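Local coordinates for protein HIAXHD3 (Humicola insolens, PDB 3ZXK) that probably releases alpha-L-arabinofuranose side chains from xylan as a family 43 glycoside hydrolase, working as an exo-acting arabinofuranosidase, at residues Asn68-Tyr79 with Trp333-Thr341; Ala85-Ser93 with Asp143-Met154. All coordinates share one frame; numbering follows the deposited sequence.

Contact 1 of 2, residues Asn68-Tyr79 with Trp333-Thr341; sequences NYDLPSGTPGAY and WEWNHNPDT
His337 is pushed into the loop 68-79 just beyond strand 334-336, and it is the largest single piece of the contact. Among the polar bonds, its NE2 accepts the backbone N of Ala78 at 2.8 Å, nearly in the ring plane. On the other side of the ring ND1 donates to Asn336 OD1, which it meets from above the carbonyl plane. The amide of Asn336 then hands ND2 to Tyr79 OH at 2.9 Å, and that hydroxyl is also bonded to Phe366 O. Asn338 closes the other end: its N reaches Tyr69 O at 2.9 Å, and ND2 runs straight (172°) to Asp70 OD1, while OD1 of Asn338 is hydrogen-bonded to Ser39 OG. A water joins Asp70 O to Asn338 O.

The nonpolar part is built on the same imidazole. Leu71 CD1 sits over one ring face, 4.0 Å from the centroid, a CH-pi contact. The CE1 edge of the His337 ring points at the middle of the Tyr79 ring in a T-shaped stack with planes at 70°. CG of His337 lies anti to its carbonyl carbon (chi1 -66°), which sets the ring with a face under Leu71 and its CE1 edge against Tyr79.

With ND1 donating and NE2 accepting, the imidazole is probably neutral with its proton on ND1, and its rotation is fixed at both nitrogens in a buried seam between catalytic and C-terminal domains.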
# COMPACT_ATOMS: atom_id res chain seq x y z
N ASN A 68 -2.33 19.83 4.90
CA ASN A 68 -2.06 19.53 3.49
C ASN A 68 -2.54 18.14 3.09
O ASN A 68 -2.68 17.88 1.91
CB ASN A 68 -0.57 19.70 3.15
CG ASN A 68 -0.17 21.16 2.92
OD1 ASN A 68 -1.00 22.06 2.67
ND2 ASN A 68 1.13 21.40 3.00
N TYR A 69 -2.79 17.26 4.06
CA TYR A 69 -3.34 15.94 3.76
C TYR A 69 -4.79 15.97 3.30
O TYR A 69 -5.29 14.95 2.84
CB TYR A 69 -3.12 14.97 4.96
CG TYR A 69 -1.64 14.70 5.07
CD1 TYR A 69 -1.04 13.69 4.33
CD2 TYR A 69 -0.82 15.55 5.83
CE1 TYR A 69 0.34 13.51 4.37
CE2 TYR A 69 0.57 15.37 5.88
CZ TYR A 69 1.14 14.34 5.15
OH TYR A 69 2.49 14.18 5.18
N ASP A 70 -5.46 17.13 3.38
CA ASP A 70 -6.80 17.33 2.84
C ASP A 70 -6.77 17.93 1.42
O ASP A 70 -7.83 18.26 0.88
CB ASP A 70 -7.63 18.23 3.77
CG ASP A 70 -7.79 17.66 5.19
OD1 ASP A 70 -7.67 16.42 5.44
OD2 ASP A 70 -8.10 18.48 6.09
N LEU A 71 -5.56 18.06 0.82
CA LEU A 71 -5.37 18.57 -0.55
C LEU A 71 -6.18 19.87 -0.75
O LEU A 71 -7.10 19.94 -1.57
CB LEU A 71 -5.73 17.49 -1.59
CG LEU A 71 -5.38 17.70 -3.07
CD1 LEU A 71 -3.86 17.86 -3.28
CD2 LEU A 71 -5.89 16.51 -3.86
N PRO A 72 -5.84 20.91 0.03
CA PRO A 72 -6.65 22.12 0.03
C PRO A 72 -6.44 23.03 -1.19
O PRO A 72 -7.33 23.84 -1.51
CB PRO A 72 -6.20 22.84 1.30
CG PRO A 72 -4.79 22.35 1.53
CD PRO A 72 -4.82 20.92 1.10
N SER A 73 -5.30 22.91 -1.85
CA SER A 73 -4.91 23.93 -2.81
C SER A 73 -4.07 23.39 -3.96
O SER A 73 -3.22 24.10 -4.50
CB SER A 73 -4.21 25.10 -2.12
OG SER A 73 -2.98 24.69 -1.53
N GLY A 74 -4.32 22.15 -4.35
CA GLY A 74 -3.63 21.59 -5.48
C GLY A 74 -2.22 21.13 -5.15
O GLY A 74 -1.84 21.04 -3.98
N THR A 75 -1.46 20.83 -6.20
CA THR A 75 -0.10 20.34 -6.06
C THR A 75 0.79 21.39 -5.40
O THR A 75 0.58 22.57 -5.60
CB THR A 75 0.47 19.90 -7.42
OG1 THR A 75 0.51 21.01 -8.35
CG2 THR A 75 -0.37 18.75 -7.94
N PRO A 76 1.78 20.96 -4.61
CA PRO A 76 2.21 19.56 -4.39
C PRO A 76 1.47 18.81 -3.30
O PRO A 76 1.81 17.66 -3.01
CB PRO A 76 3.70 19.73 -4.06
CG PRO A 76 3.77 21.04 -3.38
CD PRO A 76 2.75 21.92 -4.06
N GLY A 77 0.42 19.41 -2.74
CA GLY A 77 -0.36 18.77 -1.68
C GLY A 77 0.54 18.16 -0.63
O GLY A 77 1.42 18.84 -0.10
N ALA A 78 0.31 16.87 -0.35
CA ALA A 78 1.24 16.08 0.46
C ALA A 78 1.69 14.85 -0.34
O ALA A 78 2.02 13.81 0.22
CB ALA A 78 0.60 15.65 1.79
N TYR A 79 1.70 14.98 -1.66
CA TYR A 79 2.19 13.90 -2.52
C TYR A 79 3.54 13.38 -2.07
O TYR A 79 4.49 14.16 -1.91
CB TYR A 79 2.25 14.32 -3.99
CG TYR A 79 0.92 14.34 -4.67
CD1 TYR A 79 0.28 13.13 -5.03
CD2 TYR A 79 0.29 15.54 -4.97
CE1 TYR A 79 -0.95 13.14 -5.68
CE2 TYR A 79 -0.97 15.57 -5.59
CZ TYR A 79 -1.57 14.38 -5.97
OH TYR A 79 -2.80 14.42 -6.58
N TRP A 333 -9.98 -0.10 -1.21
CA TRP A 333 -10.04 1.28 -1.70
C TRP A 333 -9.35 2.25 -0.81
O TRP A 333 -9.44 2.16 0.44
CB TRP A 333 -11.48 1.72 -1.81
CG TRP A 333 -12.28 0.94 -2.81
CD1 TRP A 333 -13.27 -0.02 -2.55
CD2 TRP A 333 -12.25 1.09 -4.26
NE1 TRP A 333 -13.81 -0.48 -3.74
CE2 TRP A 333 -13.22 0.14 -4.80
CE3 TRP A 333 -11.51 1.86 -5.13
CZ2 TRP A 333 -13.46 0.03 -6.17
CZ3 TRP A 333 -11.74 1.74 -6.51
CH2 TRP A 333 -12.70 0.83 -7.01
N GLU A 334 -8.67 3.20 -1.45
CA GLU A 334 -8.05 4.33 -0.75
C GLU A 334 -8.15 5.57 -1.59
O GLU A 334 -7.91 5.54 -2.81
CB GLU A 334 -6.55 4.06 -0.46
CG GLU A 334 -6.25 2.92 0.52
CD GLU A 334 -4.85 2.34 0.44
OE1 GLU A 334 -3.96 2.87 -0.28
OE2 GLU A 334 -4.61 1.32 1.13
N TRP A 335 -8.50 6.68 -0.96
CA TRP A 335 -8.57 7.95 -1.66
C TRP A 335 -7.20 8.53 -1.88
O TRP A 335 -6.29 8.25 -1.11
CB TRP A 335 -9.34 8.94 -0.81
CG TRP A 335 -10.75 8.56 -0.47
CD1 TRP A 335 -11.21 8.02 0.72
CD2 TRP A 335 -11.93 8.79 -1.30
NE1 TRP A 335 -12.58 7.85 0.67
CE2 TRP A 335 -13.06 8.29 -0.52
CE3 TRP A 335 -12.14 9.28 -2.60
CZ2 TRP A 335 -14.36 8.36 -1.01
CZ3 TRP A 335 -13.45 9.33 -3.08
CH2 TRP A 335 -14.54 8.88 -2.29
N ASN A 336 -7.03 9.34 -2.93
CA ASN A 336 -5.83 10.17 -3.10
C ASN A 336 -5.96 11.39 -2.17
O ASN A 336 -6.77 12.27 -2.42
CB ASN A 336 -5.71 10.60 -4.57
CG ASN A 336 -4.66 11.67 -4.75
OD1 ASN A 336 -3.66 11.69 -4.03
ND2 ASN A 336 -4.88 12.58 -5.68
N HIS A 337 -5.19 11.43 -1.08
CA HIS A 337 -5.36 12.39 0.05
C HIS A 337 -6.69 12.15 0.78
O HIS A 337 -7.51 11.36 0.32
CB HIS A 337 -5.21 13.86 -0.40
CG HIS A 337 -3.80 14.24 -0.87
ND1 HIS A 337 -3.21 13.71 -1.96
CD2 HIS A 337 -2.91 15.19 -0.37
CE1 HIS A 337 -1.99 14.27 -2.13
NE2 HIS A 337 -1.82 15.20 -1.19
N ASN A 338 -6.89 12.77 1.93
CA ASN A 338 -8.15 12.60 2.65
C ASN A 338 -9.31 13.08 1.79
O ASN A 338 -9.21 14.10 1.08
CB ASN A 338 -8.18 13.41 3.93
CG ASN A 338 -7.29 12.85 4.99
OD1 ASN A 338 -7.07 11.64 5.09
ND2 ASN A 338 -6.82 13.74 5.84
N PRO A 339 -10.42 12.34 1.84
CA PRO A 339 -11.58 12.74 1.08
C PRO A 339 -12.34 13.91 1.74
O PRO A 339 -12.21 14.13 2.96
CB PRO A 339 -12.43 11.46 1.11
CG PRO A 339 -12.12 10.86 2.43
CD PRO A 339 -10.64 11.08 2.57
N ASP A 340 -13.08 14.66 0.93
CA ASP A 340 -14.11 15.57 1.44
C ASP A 340 -15.38 14.73 1.67
O ASP A 340 -16.06 14.32 0.72
CB ASP A 340 -14.36 16.71 0.45
CG ASP A 340 -15.42 17.70 0.92
OD1 ASP A 340 -16.20 17.38 1.86
OD2 ASP A 340 -15.48 18.81 0.35
N THR A 341 -15.66 14.45 2.93
CA THR A 341 -16.75 13.54 3.24
C THR A 341 -18.13 14.11 2.94
O THR A 341 -19.10 13.36 2.87
CB THR A 341 -16.72 13.10 4.72
OG1 THR A 341 -16.90 14.26 5.54
CG2 THR A 341 -15.39 12.41 5.04
O HOH W 1 -10.16 16.70 1.53

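Contact 2 of 2, residues Ala85-Ser93 with Asp143-Met154; sequences ASTLRYRRS and DAGLLIDDDDTM
Two neighbouring strands, 87-91 and 145-148, meet here side by side through side chains and water, with no direct backbone hydrogen bond between them. Each is the first strand, at the inner edge, of its own four-stranded antiparallel blade, and they run nearly parallel, 6.0 Å apart at the closest with axes at 16°.

Thr87 makes the most direct link: its OG1 accepts Leu146 N at 2.9 Å, almost straight, and is also bonded to Glu21. Next along, Arg89 bends at chi2 (-75°) and lays its guanidinium across the Leu146 carbonyl; Leu146 O stands 3.1 Å from CZ, over the face and without a hydrogen bond. The group's polar reach goes elsewhere, to Glu21 and, through a water, to Ile148 N.

Arg91 instead stretches out, CG anti to its N, over Ile148 CD1 toward the turn 149-152. There NE forms a salt bridge with Asp152 OD1 (2.9 Å), approaching from above the carboxylate plane, while NH2 bonds Asp152 O at 3.0 Å and also Pro170 O. Met154 SD covers one face of the guanidinium, 3.5 Å from NH1. Ser93 OG holds the second carboxylate oxygen, OD2, at 2.6 Å on the syn side. With an alanine in place of Arg91, Asp152 would probably be left without its charged partner and Met154 without the flat face it rests on.

At the opposite end two waters bridge the backbone of Ala85 to Asp143, whose side chain is about 6 Å from a bound xylose; Trp84 and Tyr142, just before the two segments, line the glycan pocket. Adjacent four-stranded blades whose first strands start beside the substrate site and run alongside each other away from it are characteristic of a beta-propeller, here the five-bladed propeller of family 43.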
# COMPACT_ATOMS: atom_id res chain seq x y z
N ALA A 85 8.02 4.14 5.84
CA ALA A 85 8.14 2.90 6.60
C ALA A 85 7.76 3.13 8.06
O ALA A 85 8.32 4.04 8.72
CB ALA A 85 9.55 2.33 6.50
N SER A 86 6.82 2.31 8.52
CA SER A 86 6.25 2.43 9.87
C SER A 86 6.21 1.08 10.56
O SER A 86 6.94 0.16 10.16
CB SER A 86 4.88 3.10 9.75
OG SER A 86 5.02 4.32 9.03
N THR A 87 5.46 0.94 11.64
CA THR A 87 5.57 -0.31 12.40
C THR A 87 4.26 -0.61 13.14
O THR A 87 3.55 0.31 13.52
CB THR A 87 6.79 -0.26 13.36
OG1 THR A 87 6.96 -1.54 13.96
CG2 THR A 87 6.60 0.78 14.46
N LEU A 88 4.01 -1.90 13.33
CA LEU A 88 2.79 -2.40 13.98
C LEU A 88 3.13 -3.64 14.78
O LEU A 88 3.86 -4.51 14.28
CB LEU A 88 1.76 -2.82 12.94
CG LEU A 88 0.43 -3.38 13.42
CD1 LEU A 88 -0.37 -2.24 14.04
CD2 LEU A 88 -0.37 -3.96 12.27
N ARG A 89 2.59 -3.74 15.99
CA ARG A 89 2.67 -4.99 16.79
C ARG A 89 1.42 -5.14 17.62
O ARG A 89 0.72 -4.18 17.89
CB ARG A 89 3.91 -5.04 17.73
CG ARG A 89 5.29 -5.06 17.03
CD ARG A 89 5.59 -6.42 16.41
NE ARG A 89 6.73 -6.41 15.50
CZ ARG A 89 7.98 -6.75 15.81
NH1 ARG A 89 8.35 -7.14 17.04
NH2 ARG A 89 8.90 -6.69 14.86
N TYR A 90 1.14 -6.37 18.03
CA TYR A 90 0.01 -6.64 18.91
C TYR A 90 0.49 -6.86 20.34
O TYR A 90 1.38 -7.69 20.59
CB TYR A 90 -0.68 -7.90 18.43
CG TYR A 90 -1.80 -8.37 19.31
CD1 TYR A 90 -2.98 -7.64 19.45
CD2 TYR A 90 -1.68 -9.58 19.99
CE1 TYR A 90 -4.02 -8.10 20.27
CE2 TYR A 90 -2.68 -10.04 20.82
CZ TYR A 90 -3.86 -9.31 20.94
OH TYR A 90 -4.86 -9.81 21.76
N ARG A 91 -0.09 -6.12 21.27
CA ARG A 91 0.29 -6.20 22.68
C ARG A 91 -0.68 -7.12 23.37
O ARG A 91 -1.86 -6.79 23.52
CB ARG A 91 0.25 -4.81 23.31
CG ARG A 91 1.06 -4.72 24.59
CD ARG A 91 1.04 -3.32 25.15
NE ARG A 91 2.08 -3.18 26.17
CZ ARG A 91 2.35 -2.05 26.82
NH1 ARG A 91 1.62 -0.94 26.58
NH2 ARG A 91 3.33 -2.01 27.70
N ARG A 92 -0.19 -8.28 23.80
CA ARG A 92 -1.05 -9.26 24.48
C ARG A 92 -1.62 -8.76 25.80
O ARG A 92 -2.79 -9.03 26.12
CB ARG A 92 -0.30 -10.58 24.71
CG ARG A 92 -0.28 -11.48 23.49
CD ARG A 92 0.51 -10.92 22.33
NE ARG A 92 0.74 -11.99 21.36
CZ ARG A 92 1.42 -11.83 20.23
NH1 ARG A 92 1.90 -10.63 19.91
NH2 ARG A 92 1.60 -12.87 19.43
N SER A 93 -0.82 -8.02 26.57
CA SER A 93 -1.24 -7.67 27.94
C SER A 93 -2.51 -6.83 28.00
O SER A 93 -3.29 -6.97 28.95
CB SER A 93 -0.11 -6.98 28.70
OG SER A 93 0.19 -5.75 28.08
N ASP A 143 11.74 5.37 9.76
CA ASP A 143 11.87 3.93 9.55
C ASP A 143 11.86 3.15 10.89
O ASP A 143 12.81 2.43 11.28
CB ASP A 143 13.12 3.63 8.70
CG ASP A 143 12.86 3.83 7.20
OD1 ASP A 143 11.94 4.56 6.82
OD2 ASP A 143 13.60 3.23 6.41
N ALA A 144 10.74 3.30 11.58
CA ALA A 144 10.56 2.78 12.93
C ALA A 144 10.36 1.27 12.90
O ALA A 144 9.69 0.74 11.98
CB ALA A 144 9.34 3.45 13.56
N GLY A 145 10.90 0.61 13.92
CA GLY A 145 10.65 -0.81 14.18
C GLY A 145 10.37 -1.04 15.66
O GLY A 145 11.30 -0.98 16.50
N LEU A 146 9.10 -1.33 15.96
CA LEU A 146 8.64 -1.58 17.32
C LEU A 146 8.91 -3.00 17.78
O LEU A 146 8.69 -3.95 17.03
CB LEU A 146 7.10 -1.35 17.39
CG LEU A 146 6.35 -1.68 18.68
CD1 LEU A 146 6.85 -0.80 19.81
CD2 LEU A 146 4.84 -1.52 18.51
N LEU A 147 9.35 -3.14 19.05
CA LEU A 147 9.43 -4.40 19.75
C LEU A 147 8.67 -4.26 21.07
O LEU A 147 8.94 -3.34 21.81
CB LEU A 147 10.92 -4.77 20.06
CG LEU A 147 11.08 -5.89 21.10
CD1 LEU A 147 10.51 -7.18 20.55
CD2 LEU A 147 12.53 -6.11 21.50
N ILE A 148 7.73 -5.15 21.33
CA ILE A 148 7.20 -5.28 22.68
C ILE A 148 7.92 -6.46 23.34
O ILE A 148 7.69 -7.61 22.96
CB ILE A 148 5.66 -5.49 22.64
CG1 ILE A 148 5.03 -4.36 21.79
CG2 ILE A 148 5.09 -5.66 24.05
CD1 ILE A 148 3.52 -4.42 21.65
N ASP A 149 8.79 -6.15 24.31
CA ASP A 149 9.67 -7.12 24.92
C ASP A 149 8.91 -8.12 25.82
O ASP A 149 7.74 -7.92 26.15
CB ASP A 149 10.80 -6.39 25.66
CG ASP A 149 12.03 -7.23 25.83
OD1 ASP A 149 12.04 -8.41 25.38
OD2 ASP A 149 12.99 -6.70 26.41
N ASP A 150 9.58 -9.19 26.21
CA ASP A 150 8.94 -10.26 26.99
C ASP A 150 8.44 -9.79 28.36
O ASP A 150 7.50 -10.37 28.92
CB ASP A 150 9.90 -11.44 27.17
CG ASP A 150 10.21 -12.14 25.87
OD1 ASP A 150 9.33 -12.23 24.98
OD2 ASP A 150 11.36 -12.62 25.73
N ASP A 151 9.08 -8.74 28.89
CA ASP A 151 8.64 -8.06 30.12
C ASP A 151 7.64 -6.91 29.94
O ASP A 151 7.37 -6.16 30.90
CB ASP A 151 9.84 -7.61 30.95
CG ASP A 151 10.66 -6.50 30.28
OD1 ASP A 151 10.34 -6.05 29.16
OD2 ASP A 151 11.67 -6.10 30.92
N ASP A 152 7.13 -6.77 28.72
CA ASP A 152 6.13 -5.76 28.34
C ASP A 152 6.69 -4.33 28.23
O ASP A 152 5.92 -3.37 28.16
CB ASP A 152 4.87 -5.83 29.23
CG ASP A 152 3.56 -5.54 28.45
OD1 ASP A 152 3.56 -5.48 27.19
OD2 ASP A 152 2.52 -5.34 29.12
N THR A 153 8.01 -4.17 28.18
CA THR A 153 8.57 -2.86 27.87
C THR A 153 8.63 -2.73 26.35
O THR A 153 8.99 -3.66 25.66
CB THR A 153 9.95 -2.66 28.49
OG1 THR A 153 9.82 -2.77 29.92
CG2 THR A 153 10.54 -1.28 28.13
N MET A 154 8.29 -1.55 25.84
CA MET A 154 8.24 -1.26 24.43
C MET A 154 9.47 -0.43 24.00
O MET A 154 9.87 0.55 24.68
CB MET A 154 6.93 -0.55 24.11
CG MET A 154 5.70 -1.41 24.42
SD MET A 154 4.20 -0.44 24.25
CE MET A 154 4.12 -0.26 22.48
O HOH W 2 9.84 6.23 7.81
O HOH W 3 10.79 4.85 4.57
O HOH W 4 6.82 -7.26 19.55
O HOH W 5 2.07 -7.66 26.17

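The centres of the two contacts lie 30 Å apart, with about 11 Å between nearest atoms, so they do not touch. Along the chain contact 2 is nested inside contact 1: loop 68-79 comes first, then strands 87-91 and 145-148 of two adjacent propeller blades, and the chain returns at strand 334-336. They share no sheet. Contact 2 works within the propeller, setting blade against blade beside the glycan pocket; contact 1 joins a propeller loop to the edge region of an eight-stranded sheet in the concanavalin A-like C-terminal domain. Phe469 and Trp502, from the C-terminal domain, also line the pocket, so how the domains are docked probably matters for substrate binding.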